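Local coordinates for protein ORF99 (Acidianus Filamentous Virus 1, PDB 3DF6) that is of unknown function but may act as an AcrID1-like anti-CRISPR inhibitor of type I-D immunity, folding into a heat- and acid-stable protein that associates in pairs, at residues H4-L9 with L29-D34; K71-E76 with L88-V93. The protein carries 2 engineered substitutions. All coordinates share one frame; numbering follows the deposited sequence.

Interaction 1: residues H4-L9 with L29-D34; sequences HEFHKL and LNTTLD
H7 and F6 of helix 3-18 reach together to T31 of strand 25-34, the outermost strand of this chain, where the helix packs across one face of the antiparallel sheet. The axes of segments 4-9 and 29-34 cross at 91°, 9.9 Å apart at their closest; F6 and H7 between them touch L29, T31, T32 and L33.

The polar contact is a hydrogen bond between H7 NE2 and T31 OG1, 2.6 Å long and nearly straight at 167°; either group could be the donor. T31 OG1 lies in the plane of the imidazole, at its edge. H7 turns CG beside its backbone N (chi1 -61°), which lays the ring out toward the strand, while ND1 makes a weak hydrogen bond to E37 OE1. The ring is therefore held through both nitrogens, and E37 OE1, which also accepts from the backbone N of D34, ties it to the start of helix 35-42, where D34 is the N-cap. H7 CE1 approaches T32 O obliquely at 3.2 Å.

Apolar packing flanks this bond. T31 divides its branches between the two aromatic residues: OG1 goes to H7, and CG2 meets the edge of the phenyl ring, 3.3 Å from F6 CE2 and near the ring plane. F6 CZ meets L29 CD2 edge-on at 3.7 Å. R21 of the second subunit packs on both F6 and L29, and L29 also pairs with a strand of that subunit, carrying the sheet across the dimer interface.

A CH-pi contact completes the set: L33 CD1 sits over one face of the imidazole, 3.9 Å from the H7 ring centroid.

Interaction 2: residues K71-E76 with L88-V93; sequences KKLFVE and LSIKGV
L73 swings CG away from its backbone N (chi1 -172°), which carries CD1 across to I90 CG2 at 3.7 Å. F74 instead turns CG beside its N (chi1 -62°), bringing the ring edge to the neighbouring strand: CD2 lies 3.7 Å from K91 O, and CE2 points edge-on at V93 CB.

These strands, 69-80 and 84-96, form an antiparallel beta hairpin. K72 with V93, F74 with K91 and E76 with S89 are the hydrogen-bonded pairs; F74 N to K91 O is 2.7 Å, nearly straight and in the carbonyl plane. Toward the loop the ladder is interrupted by a classic beta bulge, L88 and S89 both facing E76. E76 O accepts strongly from L88 N at 2.8 Å and weakly from S89 N at 3.5 Å. The extended E76 side chain runs alongside the bulge, with OE1 3.3 Å from S89 CB.

L73, V75 and I90 share the face covered by helices 3-18 and 35-42, through V14, F38 and L41. The other face carries K72, F74, E76, S89, K91 and V93. K72 NZ forms a salt bridge to D95.

Mostly aliphatic carbon thus meets the helices, with the buried K71 NZ paired to D20. The backbone bonds fix the register, while the bulge, with two N-H groups on E76 O, adds one residue to strand 84-96 opposite E76.

How the interactions relate
Interaction 1 closes before interaction 2 opens along the chain, and their centres lie 15 Å apart. Both reach one antiparallel sheet, ordered 25-34, 84-96, 69-80, 56-64, 47-53, so strand 84-96 of interaction 2 lies directly beside strand 25-34 of interaction 1, the outermost of this chain. They meet at L29: its N is probably hydrogen-bonded to L88 O, and its CD1 packs on I90 CD1 at 3.7 Å. Interaction 1 sets helix 3-18 over the sheet close to the subunit interface; interaction 2 builds the middle of the sheet that this helix and helix 35-42 cover. L29 and I90 thus connect the dimer edge with the core of the subunit.

Interaction 1: residues H4-L9 with L29-D34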
ATOM      1  N   HIS C   4      -9.034  -1.543  14.817  1.00 24.15           N
ATOM      2  CA  HIS C   4      -8.278  -0.381  15.287  1.00 21.90           C
ATOM      3  C   HIS C   4      -6.801  -0.412  14.827  1.00 19.70           C
ATOM      4  O   HIS C   4      -6.258   0.591  14.363  1.00 18.00           O
ATOM      5  CB  HIS C   4      -8.388  -0.257  16.813  1.00 22.31           C
ATOM      6  CG  HIS C   4      -7.423   0.717  17.413  1.00 23.66           C
ATOM      7  ND1 HIS C   4      -7.613   2.082  17.362  1.00 24.40           N
ATOM      8  CD2 HIS C   4      -6.256   0.523  18.073  1.00 25.24           C
ATOM      9  CE1 HIS C   4      -6.601   2.687  17.958  1.00 24.48           C
ATOM     10  NE2 HIS C   4      -5.766   1.764  18.401  1.00 25.60           N
ATOM     11  N   GLU C   5      -6.162  -1.569  14.970  1.00 17.70           N
ATOM     12  CA  GLU C   5      -4.771  -1.731  14.577  1.00 16.43           C
ATOM     13  C   GLU C   5      -4.647  -1.559  13.071  1.00 14.67           C
ATOM     14  O   GLU C   5      -3.674  -0.990  12.589  1.00 13.76           O
ATOM     15  CB  GLU C   5      -4.225  -3.097  15.014  1.00 16.63           C
ATOM     16  CG  GLU C   5      -4.114  -3.274  16.533  1.00 18.71           C
ATOM     17  CD  GLU C   5      -3.216  -2.236  17.212  1.00 21.28           C
ATOM     18  OE1 GLU C   5      -2.317  -1.676  16.545  1.00 21.37           O
ATOM     19  OE2 GLU C   5      -3.405  -1.996  18.429  1.00 24.70           O
ATOM     20  N   PHE C   6      -5.659  -2.045  12.353  1.00 13.22           N
ATOM     21  CA  PHE C   6      -5.750  -1.894  10.904  1.00 12.84           C
ATOM     22  C   PHE C   6      -5.796  -0.414  10.502  1.00 12.78           C
ATOM     23  O   PHE C   6      -5.037   0.015   9.623  1.00 12.16           O
ATOM     24  CB  PHE C   6      -6.955  -2.703  10.364  1.00 12.77           C
ATOM     25  CG  PHE C   6      -7.181  -2.556   8.880  1.00 13.86           C
ATOM     26  CD1 PHE C   6      -6.418  -3.279   7.965  1.00 11.58           C
ATOM     27  CD2 PHE C   6      -8.162  -1.688   8.388  1.00 13.62           C
ATOM     28  CE1 PHE C   6      -6.629  -3.147   6.592  1.00 13.56           C
ATOM     29  CE2 PHE C   6      -8.389  -1.568   7.007  1.00 11.82           C
ATOM     30  CZ  PHE C   6      -7.606  -2.278   6.117  1.00 12.62           C
ATOM     31  N   HIS C   7      -6.635   0.382  11.179  1.00 12.19           N
ATOM     32  CA  HIS C   7      -6.729   1.804  10.833  1.00 12.43           C
ATOM     33  C   HIS C   7      -5.458   2.562  11.199  1.00 12.36           C
ATOM     34  O   HIS C   7      -5.027   3.451  10.454  1.00 11.89           O
ATOM     35  CB  HIS C   7      -7.984   2.441  11.447  1.00 12.69           C
ATOM     36  CG  HIS C   7      -9.259   1.813  10.971  1.00 12.95           C
ATOM     37  ND1 HIS C   7     -10.457   1.953  11.635  1.00 13.53           N
ATOM     38  CD2 HIS C   7      -9.513   1.020   9.903  1.00 11.75           C
ATOM     39  CE1 HIS C   7     -11.398   1.284  10.989  1.00 14.48           C
ATOM     40  NE2 HIS C   7     -10.847   0.698   9.941  1.00 13.50           N
ATOM     41  N   LYS C   8      -4.865   2.204  12.334  1.00 11.83           N
ATOM     42  CA  LYS C   8      -3.544   2.715  12.714  1.00 13.15           C
ATOM     43  C   LYS C   8      -2.479   2.423  11.645  1.00 12.50           C
ATOM     44  O   LYS C   8      -1.648   3.282  11.347  1.00 12.36           O
ATOM     45  CB  LYS C   8      -3.090   2.135  14.066  1.00 12.82           C
ATOM     46  CG  LYS C   8      -3.535   2.946  15.259  1.00 15.21           C
ATOM     47  CD  LYS C   8      -3.037   2.350  16.592  1.00 16.16           C
ATOM     48  CE  LYS C   8      -1.497   2.318  16.692  1.00 19.32           C
ATOM     49  NZ  LYS C   8      -1.030   1.586  17.895  1.00 21.65           N
ATOM     50  N   LEU C   9      -2.476   1.212  11.098  1.00 12.85           N
ATOM     51  CA  LEU C   9      -1.560   0.889   9.995  1.00 13.53           C
ATOM     52  C   LEU C   9      -1.822   1.738   8.743  1.00 13.54           C
ATOM     53  O   LEU C   9      -0.878   2.244   8.122  1.00 13.44           O
ATOM     54  CB  LEU C   9      -1.561  -0.614   9.660  1.00 13.72           C
ATOM     55  CG  LEU C   9      -0.665  -1.042   8.481  1.00 13.32           C
ATOM     56  CD1 LEU C   9       0.035  -2.359   8.757  1.00 13.91           C
ATOM     57  CD2 LEU C   9      -1.440  -1.115   7.129  1.00 13.66           C
ATOM     58  N   LEU C  29      -9.779  -1.073  -0.537  1.00 14.71           N
ATOM     59  CA  LEU C  29     -10.200  -1.305   0.833  1.00 15.03           C
ATOM     60  C   LEU C  29     -11.684  -1.045   1.060  1.00 15.01           C
ATOM     61  O   LEU C  29     -12.303  -0.246   0.355  1.00 14.84           O
ATOM     62  CB  LEU C  29      -9.663  -0.171   1.741  1.00 15.31           C
ATOM     63  CG  LEU C  29      -8.152   0.084   1.752  1.00 16.98           C
ATOM     64  CD1 LEU C  29      -7.838   1.488   2.224  1.00 15.22           C
ATOM     65  CD2 LEU C  29      -7.461  -1.010   2.622  1.00 14.65           C
ATOM     66  N   ASN C  30     -12.185  -1.645   2.170  1.00 14.44           N
ATOM     67  CA  ASN C  30     -13.612  -1.509   2.480  1.00 14.29           C
ATOM     68  C   ASN C  30     -13.677  -1.529   3.982  1.00 13.91           C
ATOM     69  O   ASN C  30     -14.007  -2.536   4.590  1.00 13.98           O
ATOM     70  CB  ASN C  30     -14.523  -2.571   1.875  1.00 14.39           C
ATOM     71  CG  ASN C  30     -15.996  -2.266   2.068  1.00 16.20           C
ATOM     72  OD1 ASN C  30     -16.383  -1.253   2.658  1.00 16.80           O
ATOM     73  ND2 ASN C  30     -16.831  -3.166   1.580  1.00 17.78           N
ATOM     74  N   THR C  31     -13.330  -0.407   4.591  1.00 13.74           N
ATOM     75  CA  THR C  31     -13.294  -0.326   6.047  1.00 13.86           C
ATOM     76  C   THR C  31     -13.864   1.028   6.469  1.00 13.76           C
ATOM     77  O   THR C  31     -13.754   2.019   5.731  1.00 12.36           O
ATOM     78  CB  THR C  31     -11.829  -0.595   6.577  1.00 14.47           C
ATOM     79  OG1 THR C  31     -11.820  -0.683   8.009  1.00 14.07           O
ATOM     80  CG2 THR C  31     -10.838   0.479   6.091  1.00 14.71           C
ATOM     81  N   THR C  32     -14.501   1.066   7.636  1.00 13.46           N
ATOM     82  CA  THR C  32     -15.194   2.267   8.065  1.00 13.92           C
ATOM     83  C   THR C  32     -14.467   2.953   9.218  1.00 13.98           C
ATOM     84  O   THR C  32     -14.325   2.387  10.309  1.00 13.78           O
ATOM     85  CB  THR C  32     -16.675   1.973   8.434  1.00 14.15           C
ATOM     86  OG1 THR C  32     -17.347   1.469   7.279  1.00 13.82           O
ATOM     87  CG2 THR C  32     -17.387   3.256   8.897  1.00 14.03           C
ATOM     88  N   LEU C  33     -14.031   4.179   8.949  1.00 14.33           N
ATOM     89  CA  LEU C  33     -13.277   4.992   9.883  1.00 14.66           C
ATOM     90  C   LEU C  33     -14.145   5.991  10.623  1.00 15.51           C
ATOM     91  O   LEU C  33     -14.971   6.675  10.009  1.00 15.71           O
ATOM     92  CB  LEU C  33     -12.212   5.803   9.145  1.00 14.83           C
ATOM     93  CG  LEU C  33     -10.854   5.172   8.816  1.00 14.80           C
ATOM     94  CD1 LEU C  33     -11.010   3.949   7.915  1.00 14.81           C
ATOM     95  CD2 LEU C  33      -9.976   6.219   8.154  1.00 13.38           C
ATOM     96  N   ASP C  34     -13.907   6.074  11.937  1.00 15.68           N
ATOM     97  CA  ASP C  34     -14.393   7.162  12.788  1.00 16.83           C
ATOM     98  C   ASP C  34     -13.813   8.497  12.267  1.00 17.03           C
ATOM     99  O   ASP C  34     -12.753   8.509  11.645  1.00 16.39           O
ATOM    100  CB  ASP C  34     -13.910   6.870  14.218  1.00 17.20           C
ATOM    101  CG  ASP C  34     -14.215   7.976  15.211  0.70 19.37           C
ATOM    102  OD1 ASP C  34     -14.971   8.925  14.906  0.70 23.61           O
ATOM    103  OD2 ASP C  34     -13.695   7.877  16.342  0.70 22.03           O
TER

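Interaction 2: residues K71-E76 with L88-V93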
ATOM      1  N   LYS C  71       3.448  15.861  -2.645  1.00 16.56           N
ATOM      2  CA  LYS C  71       2.832  14.557  -2.406  1.00 15.85           C
ATOM      3  C   LYS C  71       1.337  14.745  -2.553  1.00 15.94           C
ATOM      4  O   LYS C  71       0.783  15.712  -2.011  1.00 14.60           O
ATOM      5  CB  LYS C  71       3.150  14.023  -1.002  1.00 16.11           C
ATOM      6  CG  LYS C  71       4.587  13.547  -0.723  1.00 15.67           C
ATOM      7  CD  LYS C  71       4.811  12.128  -1.196  1.00 16.32           C
ATOM      8  CE  LYS C  71       6.271  11.681  -1.030  1.00 14.39           C
ATOM      9  NZ  LYS C  71       6.359  10.306  -1.593  1.00 12.86           N
ATOM     10  N   LYS C  72       0.692  13.857  -3.306  1.00 15.25           N
ATOM     11  CA  LYS C  72      -0.765  13.909  -3.450  1.00 17.24           C
ATOM     12  C   LYS C  72      -1.399  12.621  -2.959  1.00 16.63           C
ATOM     13  O   LYS C  72      -0.938  11.518  -3.291  1.00 15.56           O
ATOM     14  CB  LYS C  72      -1.192  14.158  -4.890  1.00 17.57           C
ATOM     15  CG  LYS C  72      -0.772  15.555  -5.438  1.00 21.19           C
ATOM     16  CD  LYS C  72      -1.344  15.714  -6.865  1.00 22.70           C
ATOM     17  CE  LYS C  72      -1.082  17.091  -7.439  1.00 28.12           C
ATOM     18  NZ  LYS C  72      -1.329  17.193  -8.947  1.00 32.64           N
ATOM     19  N   LEU C  73      -2.455  12.788  -2.173  1.00 15.81           N
ATOM     20  CA  LEU C  73      -3.201  11.679  -1.587  1.00 15.84           C
ATOM     21  C   LEU C  73      -4.649  11.697  -2.065  1.00 15.81           C
ATOM     22  O   LEU C  73      -5.355  12.690  -1.908  1.00 15.83           O
ATOM     23  CB  LEU C  73      -3.165  11.791  -0.054  1.00 15.27           C
ATOM     24  CG  LEU C  73      -3.739  10.587   0.698  1.00 16.91           C
ATOM     25  CD1 LEU C  73      -2.708   9.399   0.634  1.00 16.96           C
ATOM     26  CD2 LEU C  73      -4.122  10.951   2.119  1.00 15.79           C
ATOM     27  N   PHE C  74      -5.093  10.598  -2.667  1.00 15.90           N
ATOM     28  CA  PHE C  74      -6.475  10.473  -3.097  1.00 15.57           C
ATOM     29  C   PHE C  74      -7.179   9.483  -2.177  1.00 15.58           C
ATOM     30  O   PHE C  74      -6.710   8.355  -2.017  1.00 14.83           O
ATOM     31  CB  PHE C  74      -6.532   9.950  -4.534  1.00 15.63           C
ATOM     32  CG  PHE C  74      -5.899  10.856  -5.530  1.00 16.56           C
ATOM     33  CD1 PHE C  74      -6.680  11.755  -6.244  1.00 15.89           C
ATOM     34  CD2 PHE C  74      -4.516  10.811  -5.768  1.00 18.17           C
ATOM     35  CE1 PHE C  74      -6.110  12.609  -7.188  1.00 18.69           C
ATOM     36  CE2 PHE C  74      -3.922  11.671  -6.705  1.00 19.97           C
ATOM     37  CZ  PHE C  74      -4.729  12.580  -7.414  1.00 18.89           C
ATOM     38  N   VAL C  75      -8.299   9.898  -1.585  1.00 15.31           N
ATOM     39  CA  VAL C  75      -9.076   9.036  -0.691  1.00 15.04           C
ATOM     40  C   VAL C  75     -10.486   8.933  -1.243  1.00 15.12           C
ATOM     41  O   VAL C  75     -11.179   9.934  -1.391  1.00 14.55           O
ATOM     42  CB  VAL C  75      -9.127   9.565   0.784  1.00 15.52           C
ATOM     43  CG1 VAL C  75      -9.875   8.585   1.682  1.00 14.75           C
ATOM     44  CG2 VAL C  75      -7.721   9.799   1.334  1.00 15.62           C
ATOM     45  N   GLU C  76     -10.888   7.720  -1.585  1.00 14.52           N
ATOM     46  CA  GLU C  76     -12.220   7.462  -2.076  1.00 14.12           C
ATOM     47  C   GLU C  76     -13.072   6.924  -0.924  1.00 13.73           C
ATOM     48  O   GLU C  76     -12.695   5.939  -0.283  1.00 12.13           O
ATOM     49  CB  GLU C  76     -12.151   6.427  -3.202  1.00 14.59           C
ATOM     50  CG  GLU C  76     -13.456   6.219  -3.957  1.00 14.32           C
ATOM     51  CD  GLU C  76     -13.429   4.959  -4.839  1.00 16.69           C
ATOM     52  OE1 GLU C  76     -12.426   4.233  -4.801  1.00 18.31           O
ATOM     53  OE2 GLU C  76     -14.410   4.700  -5.563  1.00 17.54           O
ATOM     54  N   LEU C  88     -12.827   3.261   0.517  1.00 12.25           N
ATOM     55  CA  LEU C  88     -12.833   2.247  -0.535  1.00 12.07           C
ATOM     56  C   LEU C  88     -11.496   2.134  -1.247  1.00 11.92           C
ATOM     57  O   LEU C  88     -11.157   1.074  -1.783  1.00 11.54           O
ATOM     58  CB  LEU C  88     -13.940   2.529  -1.553  1.00 12.25           C
ATOM     59  CG  LEU C  88     -15.340   2.561  -0.912  1.00 12.66           C
ATOM     60  CD1 LEU C  88     -16.314   3.168  -1.917  1.00 14.08           C
ATOM     61  CD2 LEU C  88     -15.758   1.160  -0.517  1.00 14.00           C
ATOM     62  N   SER C  89     -10.756   3.235  -1.252  1.00 12.59           N
ATOM     63  CA  SER C  89      -9.421   3.296  -1.867  0.50 13.68           C
ATOM     64  C   SER C  89      -8.626   4.465  -1.299  1.00 13.91           C
ATOM     65  O   SER C  89      -9.219   5.481  -0.878  1.00 13.53           O
ATOM     66  CB  SER C  89      -9.534   3.439  -3.391  0.50 13.78           C
ATOM     67  OG  SER C  89      -8.255   3.331  -4.003  0.50 17.71           O
ATOM     68  N   ILE C  90      -7.299   4.307  -1.277  1.00 14.33           N
ATOM     69  CA  ILE C  90      -6.344   5.334  -0.945  1.00 15.32           C
ATOM     70  C   ILE C  90      -5.198   5.197  -1.979  1.00 15.47           C
ATOM     71  O   ILE C  90      -4.747   4.078  -2.265  1.00 14.45           O
ATOM     72  CB  ILE C  90      -5.767   5.184   0.506  1.00 15.60           C
ATOM     73  CG1 ILE C  90      -6.888   5.118   1.550  1.00 15.98           C
ATOM     74  CG2 ILE C  90      -4.872   6.407   0.833  1.00 16.76           C
ATOM     75  CD1 ILE C  90      -6.426   4.847   3.051  1.00 16.51           C
ATOM     76  N   LYS C  91      -4.758   6.323  -2.544  1.00 15.02           N
ATOM     77  CA  LYS C  91      -3.680   6.340  -3.523  1.00 16.40           C
ATOM     78  C   LYS C  91      -2.760   7.521  -3.264  1.00 15.98           C
ATOM     79  O   LYS C  91      -3.231   8.649  -3.036  1.00 16.01           O
ATOM     80  CB  LYS C  91      -4.234   6.412  -4.943  1.00 16.06           C
ATOM     81  CG  LYS C  91      -3.175   6.416  -6.069  1.00 19.45           C
ATOM     82  CD  LYS C  91      -3.888   6.424  -7.436  1.00 20.38           C
ATOM     83  CE  LYS C  91      -2.928   6.520  -8.625  1.00 23.20           C
ATOM     84  NZ  LYS C  91      -1.834   5.498  -8.540  1.00 26.60           N
ATOM     85  N   GLY C  92      -1.453   7.248  -3.292  1.00 14.58           N
ATOM     86  CA  GLY C  92      -0.438   8.269  -3.032  1.00 13.88           C
ATOM     87  C   GLY C  92       0.436   8.399  -4.262  1.00 14.26           C
ATOM     88  O   GLY C  92       0.964   7.405  -4.757  1.00 13.07           O
ATOM     89  N   VAL C  93       0.580   9.628  -4.744  1.00 13.95           N
ATOM     90  CA  VAL C  93       1.276   9.931  -5.991  1.00 15.55           C
ATOM     91  C   VAL C  93       2.298  11.047  -5.725  1.00 14.90           C
ATOM     92  O   VAL C  93       2.055  11.930  -4.906  1.00 14.09           O
ATOM     93  CB  VAL C  93       0.182  10.356  -7.044  1.00 16.83           C
ATOM     94  CG1 VAL C  93       0.698  11.246  -8.117  1.00 20.70           C
ATOM     95  CG2 VAL C  93      -0.478   9.116  -7.654  1.00 17.98           C
TER
HETATM   96  O   HOH W   1      -8.208   6.694  -4.131  1.00 19.20           O